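Mannan endo-1,4-beta-mannosidase (Cryptopygus antarcticus, PDB 4OOU) hydrolyses internal beta-1,4-mannosidic linkages in mannans, galactomannans and glucomannans, releasing mainly short manno-oligosaccharides. Local coordinates at residues R81-V86 and V178-E183; L246-T249 and R255-Y258; Y277-Y282 and W299-N304. All coordinates share one frame; numbering follows the deposited sequence.

Contact 1 (R81-V86 and V178-E183); sequences RVWVHV and VLNEPE
The catalytic cleft of this family 5 glycoside hydrolase, at the mouth of its TIM barrel, is where Arg81 and Trp83 of strand 79-86 meet Asn180 across the barrel interior. Asn180 directly precedes Glu181, probably the proton donor/acceptor, an Asn-Glu pair familiar from this family. Arg81 reaches Asn180 with a chain extended from CG to NE, CG lying opposite the backbone N (chi1 -173°). Its NH2 donates to Asn180 OD1 over 2.7 Å, nearly straight at 166°; the oxygen receives it on a lone pair and lies at the guanidinium edge. The same guanidinium forms salt bridges with Glu177 and with Glu312, the probable nucleophile, so one arginine ties the Asn180 amide to two carboxylates and helps fix how that amide is turned. With OD1 committed to the arginine, ND2 is directed to the pocket, where it hydrogen-bonds a bound Tris molecule, probably from the crystallisation liquor, in keeping with the experimentally established roles of Asn180 and Trp83 in binding substrate. Trp83 meets the amide with the far end of its six-membered ring, ring and amide planes 50° apart: CH2 lies 3.3 Å from Asn180 ND2, and CZ2 is 3.5 Å from Asn180 CG.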
ATOM      1  N   ARG A  81       4.225   3.271  -5.501  1.00 35.98           N
ATOM      2  CA  ARG A  81       3.105   3.377  -4.559  1.00 34.52           C
ATOM      3  C   ARG A  81       2.750   4.875  -4.457  1.00 37.65           C
ATOM      4  O   ARG A  81       3.625   5.747  -4.227  1.00 30.65           O
ATOM      5  CB  ARG A  81       3.520   2.820  -3.214  1.00 33.62           C
ATOM      6  CG  ARG A  81       2.457   2.680  -2.137  1.00 33.27           C
ATOM      7  CD  ARG A  81       3.117   2.154  -0.879  1.00 29.72           C
ATOM      8  NE  ARG A  81       2.211   1.994   0.239  1.00 30.24           N
ATOM      9  CZ  ARG A  81       2.264   2.659   1.391  1.00 29.36           C
ATOM     10  NH1 ARG A  81       3.191   3.601   1.616  1.00 28.81           N
ATOM     11  NH2 ARG A  81       1.391   2.362   2.345  1.00 25.56           N
ATOM     12  N   VAL A  82       1.464   5.172  -4.661  1.00 37.79           N
ATOM     13  CA  VAL A  82       1.037   6.548  -4.769  1.00 37.91           C
ATOM     14  C   VAL A  82      -0.326   6.727  -4.137  1.00 35.99           C
ATOM     15  O   VAL A  82      -1.197   5.894  -4.295  1.00 33.76           O
ATOM     16  CB  VAL A  82       1.043   7.003  -6.240  1.00 42.15           C
ATOM     17  CG1 VAL A  82       0.306   6.019  -7.111  1.00 40.64           C
ATOM     18  CG2 VAL A  82       0.464   8.414  -6.387  1.00 45.81           C
ATOM     19  N   TRP A  83      -0.470   7.831  -3.404  1.00 35.87           N
ATOM     20  CA  TRP A  83      -1.570   8.058  -2.482  1.00 35.59           C
ATOM     21  C   TRP A  83      -2.704   8.834  -3.165  1.00 36.28           C
ATOM     22  O   TRP A  83      -2.444   9.722  -3.978  1.00 38.33           O
ATOM     23  CB  TRP A  83      -1.038   8.826  -1.270  1.00 34.58           C
ATOM     24  CG  TRP A  83      -0.152   8.037  -0.327  1.00 35.51           C
ATOM     25  CD1 TRP A  83       0.629   6.952  -0.617  1.00 33.18           C
ATOM     26  CD2 TRP A  83       0.048   8.298   1.056  1.00 34.26           C
ATOM     27  NE1 TRP A  83       1.269   6.514   0.504  1.00 31.13           N
ATOM     28  CE2 TRP A  83       0.934   7.329   1.542  1.00 33.56           C
ATOM     29  CE3 TRP A  83      -0.451   9.256   1.934  1.00 36.54           C
ATOM     30  CZ2 TRP A  83       1.320   7.284   2.858  1.00 36.06           C
ATOM     31  CZ3 TRP A  83      -0.070   9.212   3.241  1.00 35.10           C
ATOM     32  CH2 TRP A  83       0.806   8.240   3.697  1.00 34.51           C
ATOM     33  N   VAL A  84      -3.953   8.494  -2.826  1.00 36.32           N
ATOM     34  CA  VAL A  84      -5.146   9.070  -3.481  1.00 34.90           C
ATOM     35  C   VAL A  84      -6.058   9.942  -2.584  1.00 34.13           C
ATOM     36  O   VAL A  84      -5.949  11.177  -2.611  1.00 36.54           O
ATOM     37  CB  VAL A  84      -5.986   7.992  -4.224  1.00 35.60           C
ATOM     38  CG1 VAL A  84      -6.991   8.672  -5.163  1.00 34.33           C
ATOM     39  CG2 VAL A  84      -5.075   7.070  -5.021  1.00 35.61           C
ATOM     40  N   HIS A  85      -6.987   9.359  -1.835  1.00 32.50           N
ATOM     41  CA  HIS A  85      -7.841  10.223  -1.019  1.00 33.13           C
ATOM     42  C   HIS A  85      -7.017  10.955   0.067  1.00 31.76           C
ATOM     43  O   HIS A  85      -7.171  12.177   0.260  1.00 30.33           O
ATOM     44  CB  HIS A  85      -8.984   9.458  -0.369  1.00 33.26           C
ATOM     45  CG  HIS A  85      -9.765   8.631  -1.324  1.00 31.98           C
ATOM     46  ND1 HIS A  85      -9.957   9.001  -2.637  1.00 33.62           N
ATOM     47  CD2 HIS A  85     -10.406   7.452  -1.162  1.00 30.98           C
ATOM     48  CE1 HIS A  85     -10.655   8.064  -3.256  1.00 31.68           C
ATOM     49  NE2 HIS A  85     -10.952   7.122  -2.378  1.00 31.08           N
ATOM     50  N   VAL A  86      -6.142  10.209   0.740  1.00 30.62           N
ATOM     51  CA  VAL A  86      -5.277  10.763   1.805  1.00 33.51           C
ATOM     52  C   VAL A  86      -6.128  11.204   3.001  1.00 31.43           C
ATOM     53  O   VAL A  86      -6.539  10.351   3.785  1.00 34.11           O
ATOM     54  CB  VAL A  86      -4.326  11.876   1.281  1.00 36.21           C
ATOM     55  CG1 VAL A  86      -3.304  12.293   2.328  1.00 36.47           C
ATOM     56  CG2 VAL A  86      -3.596  11.392   0.030  1.00 38.60           C
ATOM     57  N   VAL A 178      -6.004  -0.169   1.104  1.00 36.49           N
ATOM     58  CA  VAL A 178      -7.137   0.454   1.752  1.00 35.28           C
ATOM     59  C   VAL A 178      -6.700   1.578   2.622  1.00 30.60           C
ATOM     60  O   VAL A 178      -7.244   2.672   2.557  1.00 29.16           O
ATOM     61  CB  VAL A 178      -7.911  -0.529   2.645  1.00 34.78           C
ATOM     62  CG1 VAL A 178      -9.162   0.146   3.168  1.00 37.78           C
ATOM     63  CG2 VAL A 178      -8.268  -1.769   1.865  1.00 34.12           C
ATOM     64  N   LEU A 179      -5.729   1.298   3.475  1.00 31.70           N
ATOM     65  CA  LEU A 179      -5.392   2.243   4.529  1.00 31.92           C
ATOM     66  C   LEU A 179      -3.913   2.099   4.847  1.00 33.92           C
ATOM     67  O   LEU A 179      -3.393   0.988   4.898  1.00 35.34           O
ATOM     68  CB  LEU A 179      -6.259   1.959   5.735  1.00 30.39           C
ATOM     69  CG  LEU A 179      -6.126   2.897   6.934  1.00 32.00           C
ATOM     70  CD1 LEU A 179      -6.573   4.323   6.603  1.00 31.03           C
ATOM     71  CD2 LEU A 179      -6.924   2.339   8.103  1.00 29.57           C
ATOM     72  N   ASN A 180      -3.229   3.228   4.997  1.00 33.14           N
ATOM     73  CA  ASN A 180      -1.787   3.240   5.236  1.00 30.66           C
ATOM     74  C   ASN A 180      -1.548   3.451   6.739  1.00 31.93           C
ATOM     75  O   ASN A 180      -2.149   4.360   7.343  1.00 33.05           O
ATOM     76  CB  ASN A 180      -1.130   4.377   4.449  1.00 28.59           C
ATOM     77  CG  ASN A 180       0.309   4.675   4.922  1.00 27.79           C
ATOM     78  OD1 ASN A 180       1.253   3.986   4.520  1.00 28.41           O
ATOM     79  ND2 ASN A 180       0.474   5.683   5.784  1.00 25.33           N
ATOM     80  N   GLU A 181      -0.682   2.638   7.330  1.00 30.28           N
ATOM     81  CA  GLU A 181      -0.358   2.747   8.762  1.00 34.44           C
ATOM     82  C   GLU A 181      -1.605   2.966   9.659  1.00 34.40           C
ATOM     83  O   GLU A 181      -1.771   3.998  10.316  1.00 35.69           O
ATOM     84  CB  GLU A 181       0.752   3.803   8.996  1.00 34.51           C
ATOM     85  CG  GLU A 181       1.985   3.523   8.125  1.00 35.27           C
ATOM     86  CD  GLU A 181       3.280   4.200   8.582  1.00 38.35           C
ATOM     87  OE1 GLU A 181       3.256   5.159   9.419  1.00 41.44           O
ATOM     88  OE2 GLU A 181       4.350   3.752   8.073  1.00 37.25           O
ATOM     89  N   PRO A 182      -2.502   1.984   9.659  1.00 35.29           N
ATOM     90  CA  PRO A 182      -3.705   2.079  10.476  1.00 36.72           C
ATOM     91  C   PRO A 182      -3.385   2.292  11.945  1.00 37.45           C
ATOM     92  O   PRO A 182      -4.239   2.750  12.682  1.00 43.67           O
ATOM     93  CB  PRO A 182      -4.352   0.700  10.303  1.00 35.78           C
ATOM     94  CG  PRO A 182      -3.822   0.178   9.007  1.00 34.59           C
ATOM     95  CD  PRO A 182      -2.439   0.733   8.882  1.00 33.92           C
ATOM     96  N   GLU A 183      -2.170   1.941  12.350  1.00 38.84           N
ATOM     97  CA  GLU A 183      -1.727   2.005  13.759  1.00 40.11           C
ATOM     98  C   GLU A 183      -1.514   3.426  14.238  1.00 40.06           C
ATOM     99  O   GLU A 183      -1.404   3.672  15.457  1.00 46.93           O
ATOM    100  CB  GLU A 183      -0.417   1.225  13.976  1.00 40.80           C
ATOM    101  CG  GLU A 183      -0.511  -0.247  13.595  1.00 41.08           C
ATOM    102  CD  GLU A 183      -0.386  -0.489  12.092  1.00 42.67           C
ATOM    103  OE1 GLU A 183       0.391   0.268  11.436  1.00 39.46           O
ATOM    104  OE2 GLU A 183      -1.062  -1.437  11.593  1.00 36.70           O
TER

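Contact 2 (L246-T249 and R255-Y258); sequences LTQT and RNHY
The backbones of 246-249 and 255-258 run close together without regular strand pairing, coming nearest at Gln248 and Asn256, whose CA atoms are 3.9 Å apart. One clear hydrogen bond joins the two segments: His257 N donates to Thr247 O at 3.0 Å. Around it the main chains meet through CA-H...O contacts, Thr247 CA on Arg255 O at 3.1 Å and Asn256 CA on Thr247 O. Thr247 also engages His257 through its side chain. Because the hydroxyl lies opposite the threonine's own nitrogen (chi1 -161°), OG1 can reach His257 ND1, though at 3.2 Å the bond is weak; CG2 meanwhile faces CE1 of Tyr258. The imidazole carries Arg255 CG over one face, and its NE2 bonds to Asp197 O. Both segments belong to the loop between barrel strand 238-241 and helix 260-267, which doubles back between them. An Asx turn follows on the returning side: Asn256 OD1 accepts from Tyr258 N at 3.1 Å, while CB of Asn256 packs on the backbone of Thr249. Past the turn, Tyr258 brings a ring edge to Thr247 O, with CD1 3.5 Å from that oxygen, and Gln248 CG approaches the same ring obliquely at 3.8 Å from CD1. The polar ends have partners beyond the loop: Gln248 OE1 accepts from Gln278 N of strand 277-281 and its NE2 bonds to Ser242 and Val240, while Tyr258 OH meets Glu183, which lies just after strand 179-180. On the outer side Arg255 turns back within the loop, its NH1 forming a salt bridge with Asp250.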
ATOM      1  N   LEU A 246       5.367  -5.467  13.750  1.00 43.36           N
ATOM      2  CA  LEU A 246       4.632  -5.805  15.003  1.00 46.18           C
ATOM      3  C   LEU A 246       3.190  -6.275  14.896  1.00 47.84           C
ATOM      4  O   LEU A 246       2.617  -6.860  15.849  1.00 45.73           O
ATOM      5  CB  LEU A 246       4.600  -4.579  15.921  1.00 47.80           C
ATOM      6  CG  LEU A 246       5.745  -4.262  16.902  1.00 47.49           C
ATOM      7  CD1 LEU A 246       6.992  -5.121  16.784  1.00 47.03           C
ATOM      8  CD2 LEU A 246       6.133  -2.798  16.783  1.00 51.00           C
ATOM      9  N   THR A 247       2.601  -6.012  13.744  1.00 46.26           N
ATOM     10  CA  THR A 247       1.186  -6.144  13.596  1.00 42.30           C
ATOM     11  C   THR A 247       0.832  -6.985  12.377  1.00 41.73           C
ATOM     12  O   THR A 247      -0.342  -7.135  12.029  1.00 46.72           O
ATOM     13  CB  THR A 247       0.601  -4.731  13.589  1.00 42.58           C
ATOM     14  OG1 THR A 247      -0.779  -4.782  13.892  1.00 50.00           O
ATOM     15  CG2 THR A 247       0.779  -4.087  12.300  1.00 43.47           C
ATOM     16  N   GLN A 248       1.833  -7.582  11.735  1.00 40.61           N
ATOM     17  CA  GLN A 248       1.558  -8.439  10.578  1.00 41.52           C
ATOM     18  C   GLN A 248       2.336  -9.759  10.604  1.00 40.61           C
ATOM     19  O   GLN A 248       2.545 -10.413   9.571  1.00 36.78           O
ATOM     20  CB  GLN A 248       1.725  -7.670   9.249  1.00 42.64           C
ATOM     21  CG  GLN A 248       0.458  -6.906   8.845  1.00 41.18           C
ATOM     22  CD  GLN A 248       0.521  -6.324   7.451  1.00 41.57           C
ATOM     23  OE1 GLN A 248       1.091  -6.923   6.544  1.00 43.61           O
ATOM     24  NE2 GLN A 248      -0.075  -5.151   7.267  1.00 41.25           N
ATOM     25  N   THR A 249       2.700 -10.181  11.809  1.00 39.55           N
ATOM     26  CA  THR A 249       3.210 -11.529  12.013  1.00 37.25           C
ATOM     27  C   THR A 249       2.671 -12.102  13.320  1.00 42.50           C
ATOM     28  O   THR A 249       2.519 -11.374  14.318  1.00 44.53           O
ATOM     29  CB  THR A 249       4.736 -11.510  12.052  1.00 34.26           C
ATOM     30  OG1 THR A 249       5.242 -12.859  12.039  1.00 31.57           O
ATOM     31  CG2 THR A 249       5.222 -10.720  13.286  1.00 33.57           C
ATOM     32  N   ARG A 255       1.390 -10.011  16.936  1.00 40.80           N
ATOM     33  CA  ARG A 255       0.101 -10.432  16.420  1.00 45.14           C
ATOM     34  C   ARG A 255      -0.084  -9.985  14.982  1.00 42.72           C
ATOM     35  O   ARG A 255       0.197  -8.846  14.652  1.00 44.62           O
ATOM     36  CB  ARG A 255      -0.990  -9.822  17.295  1.00 51.50           C
ATOM     37  CG  ARG A 255      -2.420 -10.163  16.895  1.00 56.83           C
ATOM     38  CD  ARG A 255      -2.812 -11.591  17.240  1.00 62.51           C
ATOM     39  NE  ARG A 255      -2.416 -11.969  18.602  1.00 65.25           N
ATOM     40  CZ  ARG A 255      -1.657 -13.022  18.916  1.00 66.77           C
ATOM     41  NH1 ARG A 255      -1.190 -13.848  17.976  1.00 60.97           N
ATOM     42  NH2 ARG A 255      -1.362 -13.250  20.195  1.00 70.04           N
ATOM     43  N   ASN A 256      -0.542 -10.887  14.128  1.00 44.45           N
ATOM     44  CA  ASN A 256      -0.955 -10.537  12.766  1.00 46.76           C
ATOM     45  C   ASN A 256      -2.421 -10.121  12.830  1.00 46.81           C
ATOM     46  O   ASN A 256      -3.307 -10.971  12.840  1.00 50.49           O
ATOM     47  CB  ASN A 256      -0.771 -11.739  11.824  1.00 49.36           C
ATOM     48  CG  ASN A 256      -1.159 -11.446  10.373  1.00 52.68           C
ATOM     49  OD1 ASN A 256      -1.642 -10.354  10.016  1.00 54.32           O
ATOM     50  ND2 ASN A 256      -0.957 -12.446   9.519  1.00 50.73           N
ATOM     51  N   HIS A 257      -2.677  -8.815  12.854  1.00 43.38           N
ATOM     52  CA  HIS A 257      -4.037  -8.327  12.985  1.00 41.70           C
ATOM     53  C   HIS A 257      -4.851  -8.323  11.718  1.00 38.99           C
ATOM     54  O   HIS A 257      -6.018  -7.976  11.785  1.00 40.08           O
ATOM     55  CB  HIS A 257      -4.060  -6.909  13.553  1.00 41.99           C
ATOM     56  CG  HIS A 257      -3.869  -6.863  15.023  1.00 43.28           C
ATOM     57  ND1 HIS A 257      -2.629  -6.738  15.606  1.00 42.18           N
ATOM     58  CD2 HIS A 257      -4.759  -6.946  16.036  1.00 46.42           C
ATOM     59  CE1 HIS A 257      -2.761  -6.730  16.921  1.00 43.87           C
ATOM     60  NE2 HIS A 257      -4.047  -6.861  17.211  1.00 46.09           N
ATOM     61  N   TYR A 258      -4.265  -8.705  10.582  1.00 38.34           N
ATOM     62  CA  TYR A 258      -4.928  -8.547   9.283  1.00 36.59           C
ATOM     63  C   TYR A 258      -5.074  -9.854   8.488  1.00 39.50           C
ATOM     64  O   TYR A 258      -5.404  -9.829   7.294  1.00 40.72           O
ATOM     65  CB  TYR A 258      -4.213  -7.467   8.463  1.00 32.25           C
ATOM     66  CG  TYR A 258      -4.047  -6.132   9.205  1.00 29.41           C
ATOM     67  CD1 TYR A 258      -2.964  -5.903  10.011  1.00 28.21           C
ATOM     68  CD2 TYR A 258      -4.969  -5.116   9.079  1.00 29.46           C
ATOM     69  CE1 TYR A 258      -2.796  -4.704  10.668  1.00 28.71           C
ATOM     70  CE2 TYR A 258      -4.811  -3.916   9.737  1.00 29.01           C
ATOM     71  CZ  TYR A 258      -3.714  -3.714  10.537  1.00 28.45           C
ATOM     72  OH  TYR A 258      -3.522  -2.520  11.224  1.00 27.48           O
TER

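Contact 3 (Y277-Y282 and W299-N304); sequences YQMHTY and WAYNVN
This is a buried contact of apolar and aromatic groups between barrel strand 277-281 and the loop that leads on to strand 308-313. Met279 carries it, laying the end of its side chain over one face of the Tyr301 ring. The methionine is extended beyond CG (chi2 160°, chi3 179°), which spreads sulfur and methyl across the ring together. CE stands 3.9 Å from the Tyr301 centroid, a CH-pi contact 15° off the ring normal. SD lies 4.0 Å from the same centroid at nearly the same tilt, a Met-aromatic contact. Within the ring the two atoms divide the work: CE is nearest CG of Tyr301, at 3.8 Å, and SD nearest CE2, at 3.9 Å. In the TIM barrel the strand pairs in parallel with 308-313, through backbone bonds from Tyr277 and Met279 to Leu309. The loop packs on the side bearing Tyr277 and Met279, whereas Gln278 and His280 face the barrel interior, toward Arg81. Beside the methionine, Val303 CG2 is modelled over one face of the Tyr277 ring, but too close for its exact position to be trusted. The tyrosine hydroxyls are held elsewhere, Tyr277 OH by Asp305 and Tyr301 OH by the carbonyl of Asn291.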
ATOM      1  N   TYR A 277       0.458  -9.131   2.423  1.00 37.28           N
ATOM      2  CA  TYR A 277       0.853  -8.369   3.591  1.00 34.80           C
ATOM      3  C   TYR A 277       1.887  -7.322   3.196  1.00 34.45           C
ATOM      4  O   TYR A 277       2.452  -7.332   2.087  1.00 31.84           O
ATOM      5  CB  TYR A 277       1.453  -9.307   4.614  1.00 35.97           C
ATOM      6  CG  TYR A 277       0.508 -10.401   5.100  1.00 36.17           C
ATOM      7  CD1 TYR A 277      -0.538 -10.128   5.980  1.00 36.25           C
ATOM      8  CD2 TYR A 277       0.709 -11.721   4.736  1.00 36.75           C
ATOM      9  CE1 TYR A 277      -1.380 -11.138   6.431  1.00 36.12           C
ATOM     10  CE2 TYR A 277      -0.117 -12.732   5.201  1.00 35.60           C
ATOM     11  CZ  TYR A 277      -1.163 -12.438   6.033  1.00 35.72           C
ATOM     12  OH  TYR A 277      -1.957 -13.482   6.462  1.00 39.22           O
ATOM     13  N   GLN A 278       2.141  -6.411   4.116  1.00 33.33           N
ATOM     14  CA  GLN A 278       3.009  -5.290   3.837  1.00 31.66           C
ATOM     15  C   GLN A 278       3.450  -4.673   5.132  1.00 32.55           C
ATOM     16  O   GLN A 278       2.631  -4.162   5.905  1.00 29.50           O
ATOM     17  CB  GLN A 278       2.277  -4.246   3.012  1.00 32.23           C
ATOM     18  CG  GLN A 278       3.153  -3.178   2.343  1.00 33.26           C
ATOM     19  CD  GLN A 278       2.380  -1.931   1.945  1.00 31.47           C
ATOM     20  OE1 GLN A 278       2.848  -0.799   2.184  1.00 29.30           O
ATOM     21  NE2 GLN A 278       1.187  -2.118   1.360  1.00 27.45           N
ATOM     22  N   MET A 279       4.750  -4.729   5.379  1.00 34.64           N
ATOM     23  CA  MET A 279       5.314  -4.029   6.517  1.00 34.93           C
ATOM     24  C   MET A 279       6.117  -2.836   6.024  1.00 34.39           C
ATOM     25  O   MET A 279       6.597  -2.817   4.891  1.00 35.81           O
ATOM     26  CB  MET A 279       6.179  -4.983   7.315  1.00 37.52           C
ATOM     27  CG  MET A 279       5.435  -6.195   7.865  1.00 39.21           C
ATOM     28  SD  MET A 279       6.535  -7.559   8.297  1.00 41.71           S
ATOM     29  CE  MET A 279       5.341  -8.749   8.903  1.00 41.26           C
ATOM     30  N   HIS A 280       6.183  -1.809   6.847  1.00 34.91           N
ATOM     31  CA  HIS A 280       7.077  -0.675   6.611  1.00 36.15           C
ATOM     32  C   HIS A 280       8.167  -0.735   7.642  1.00 34.99           C
ATOM     33  O   HIS A 280       7.910  -1.218   8.691  1.00 32.42           O
ATOM     34  CB  HIS A 280       6.345   0.635   6.829  1.00 34.96           C
ATOM     35  CG  HIS A 280       5.191   0.838   5.916  1.00 31.74           C
ATOM     36  ND1 HIS A 280       4.248   1.814   6.128  1.00 31.96           N
ATOM     37  CD2 HIS A 280       4.820   0.189   4.795  1.00 31.06           C
ATOM     38  CE1 HIS A 280       3.359   1.777   5.158  1.00 33.35           C
ATOM     39  NE2 HIS A 280       3.679   0.792   4.340  1.00 32.08           N
ATOM     40  N   THR A 281       9.365  -0.209   7.390  1.00 39.24           N
ATOM     41  CA  THR A 281      10.423  -0.359   8.382  1.00 39.98           C
ATOM     42  C   THR A 281      11.463   0.764   8.380  1.00 41.49           C
ATOM     43  O   THR A 281      12.006   1.146   7.338  1.00 44.07           O
ATOM     44  CB  THR A 281      11.077  -1.762   8.281  1.00 40.06           C
ATOM     45  OG1 THR A 281      11.811  -2.052   9.484  1.00 36.56           O
ATOM     46  CG2 THR A 281      11.956  -1.858   7.063  1.00 38.21           C
ATOM     47  N   TYR A 282      11.715   1.269   9.584  1.00 38.78           N
ATOM     48  CA  TYR A 282      12.607   2.370   9.828  1.00 40.35           C
ATOM     49  C   TYR A 282      13.385   2.151  11.161  1.00 43.45           C
ATOM     50  O   TYR A 282      12.810   1.782  12.196  1.00 46.37           O
ATOM     51  CB  TYR A 282      11.783   3.675   9.897  1.00 43.48           C
ATOM     52  CG  TYR A 282      10.981   4.036   8.649  1.00 40.61           C
ATOM     53  CD1 TYR A 282      11.557   4.727   7.600  1.00 40.08           C
ATOM     54  CD2 TYR A 282       9.641   3.721   8.543  1.00 42.89           C
ATOM     55  CE1 TYR A 282      10.830   5.063   6.469  1.00 38.16           C
ATOM     56  CE2 TYR A 282       8.905   4.055   7.405  1.00 42.22           C
ATOM     57  CZ  TYR A 282       9.512   4.721   6.368  1.00 38.95           C
ATOM     58  OH  TYR A 282       8.786   5.052   5.241  1.00 36.30           O
ATOM     59  N   TRP A 299      10.497 -15.459   5.905  1.00 38.95           N
ATOM     60  CA  TRP A 299       9.980 -16.761   6.298  1.00 36.51           C
ATOM     61  C   TRP A 299       9.786 -16.763   7.797  1.00 37.02           C
ATOM     62  O   TRP A 299       8.835 -17.358   8.316  1.00 34.44           O
ATOM     63  CB  TRP A 299      10.964 -17.837   5.876  1.00 35.72           C
ATOM     64  CG  TRP A 299      11.384 -17.708   4.405  1.00 36.75           C
ATOM     65  CD1 TRP A 299      12.610 -17.348   3.930  1.00 36.00           C
ATOM     66  CD2 TRP A 299      10.550 -17.890   3.253  1.00 35.45           C
ATOM     67  NE1 TRP A 299      12.602 -17.317   2.570  1.00 35.71           N
ATOM     68  CE2 TRP A 299      11.350 -17.657   2.124  1.00 35.59           C
ATOM     69  CE3 TRP A 299       9.213 -18.242   3.073  1.00 35.14           C
ATOM     70  CZ2 TRP A 299      10.856 -17.749   0.826  1.00 34.60           C
ATOM     71  CZ3 TRP A 299       8.718 -18.352   1.766  1.00 38.83           C
ATOM     72  CH2 TRP A 299       9.539 -18.098   0.661  1.00 35.16           C
ATOM     73  N   ALA A 300      10.689 -16.056   8.481  1.00 34.41           N
ATOM     74  CA  ALA A 300      10.587 -15.838   9.913  1.00 33.59           C
ATOM     75  C   ALA A 300       9.205 -15.329  10.288  1.00 34.92           C
ATOM     76  O   ALA A 300       8.711 -15.635  11.366  1.00 38.11           O
ATOM     77  CB  ALA A 300      11.658 -14.855  10.390  1.00 33.06           C
ATOM     78  N   TYR A 301       8.555 -14.548   9.423  1.00 34.38           N
ATOM     79  CA  TYR A 301       7.266 -13.997   9.825  1.00 36.17           C
ATOM     80  C   TYR A 301       6.143 -15.051   9.726  1.00 38.70           C
ATOM     81  O   TYR A 301       5.015 -14.792  10.117  1.00 41.51           O
ATOM     82  CB  TYR A 301       6.946 -12.709   9.069  1.00 32.81           C
ATOM     83  CG  TYR A 301       7.877 -11.572   9.413  1.00 30.86           C
ATOM     84  CD1 TYR A 301       7.971 -11.089  10.693  1.00 29.25           C
ATOM     85  CD2 TYR A 301       8.672 -10.996   8.456  1.00 31.04           C
ATOM     86  CE1 TYR A 301       8.837 -10.060  11.030  1.00 28.11           C
ATOM     87  CE2 TYR A 301       9.535  -9.958   8.775  1.00 32.66           C
ATOM     88  CZ  TYR A 301       9.619  -9.497  10.081  1.00 31.12           C
ATOM     89  OH  TYR A 301      10.491  -8.449  10.379  1.00 28.45           O
ATOM     90  N   ASN A 302       6.491 -16.252   9.266  1.00 40.71           N
ATOM     91  CA  ASN A 302       5.549 -17.374   9.141  1.00 41.14           C
ATOM     92  C   ASN A 302       4.249 -16.875   8.532  1.00 37.37           C
ATOM     93  O   ASN A 302       3.202 -16.887   9.163  1.00 36.45           O
ATOM     94  CB  ASN A 302       5.319 -18.085  10.483  1.00 39.17           C
ATOM     95  CG  ASN A 302       4.514 -19.397  10.337  1.00 42.81           C
ATOM     96  OD1 ASN A 302       3.954 -19.921  11.305  1.00 46.86           O
ATOM     97  ND2 ASN A 302       4.445 -19.919   9.127  1.00 41.58           N
ATOM     98  N   VAL A 303       4.343 -16.380   7.309  1.00 37.91           N
ATOM     99  CA  VAL A 303       3.207 -15.689   6.694  1.00 35.71           C
ATOM    100  C   VAL A 303       3.123 -16.007   5.166  1.00 35.01           C
ATOM    101  O   VAL A 303       2.666 -15.209   4.343  1.00 32.56           O
ATOM    102  CB  VAL A 303       3.340 -14.208   7.061  1.00 34.92           C
ATOM    103  CG1 VAL A 303       4.096 -13.406   6.002  1.00 36.36           C
ATOM    104  CG2 VAL A 303       2.004 -13.629   7.389  1.00 35.44           C
ATOM    105  N   ASN A 304       3.494 -17.246   4.854  1.00 33.89           N
ATOM    106  CA  ASN A 304       3.826 -17.693   3.532  1.00 35.69           C
ATOM    107  C   ASN A 304       2.584 -18.004   2.696  1.00 39.39           C
ATOM    108  O   ASN A 304       2.719 -18.231   1.506  1.00 36.51           O
ATOM    109  CB  ASN A 304       4.742 -18.931   3.601  1.00 37.99           C
ATOM    110  CG  ASN A 304       5.916 -18.790   4.600  1.00 37.43           C
ATOM    111  OD1 ASN A 304       6.244 -17.707   5.147  1.00 43.51           O
ATOM    112  ND2 ASN A 304       6.559 -19.901   4.830  1.00 37.30           N
TER

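The three contacts come in series along the chain, none overlapping the next. Contact 1 lies near the middle of the barrel, its centre about 18 Å from the centre of each of the others; the centres of contacts 2 and 3 are about 9 Å apart. Contacts 1 and 3 both lie on strands of the barrel sheet and meet in the barrel interior, where His280 ND1 probably hydrogen-bonds Glu181 OE2 at 2.7 Å. Contact 2, between them in sequence, packs against contact 3, with Gln248 O against Met279 CE. Glu183, two residues after the probable acid/base Glu181, probably hydrogen-bonds Tyr258 OH of contact 2, while strand 277-281 carries His280 inward to the catalytic centre and Met279 outward to the loops.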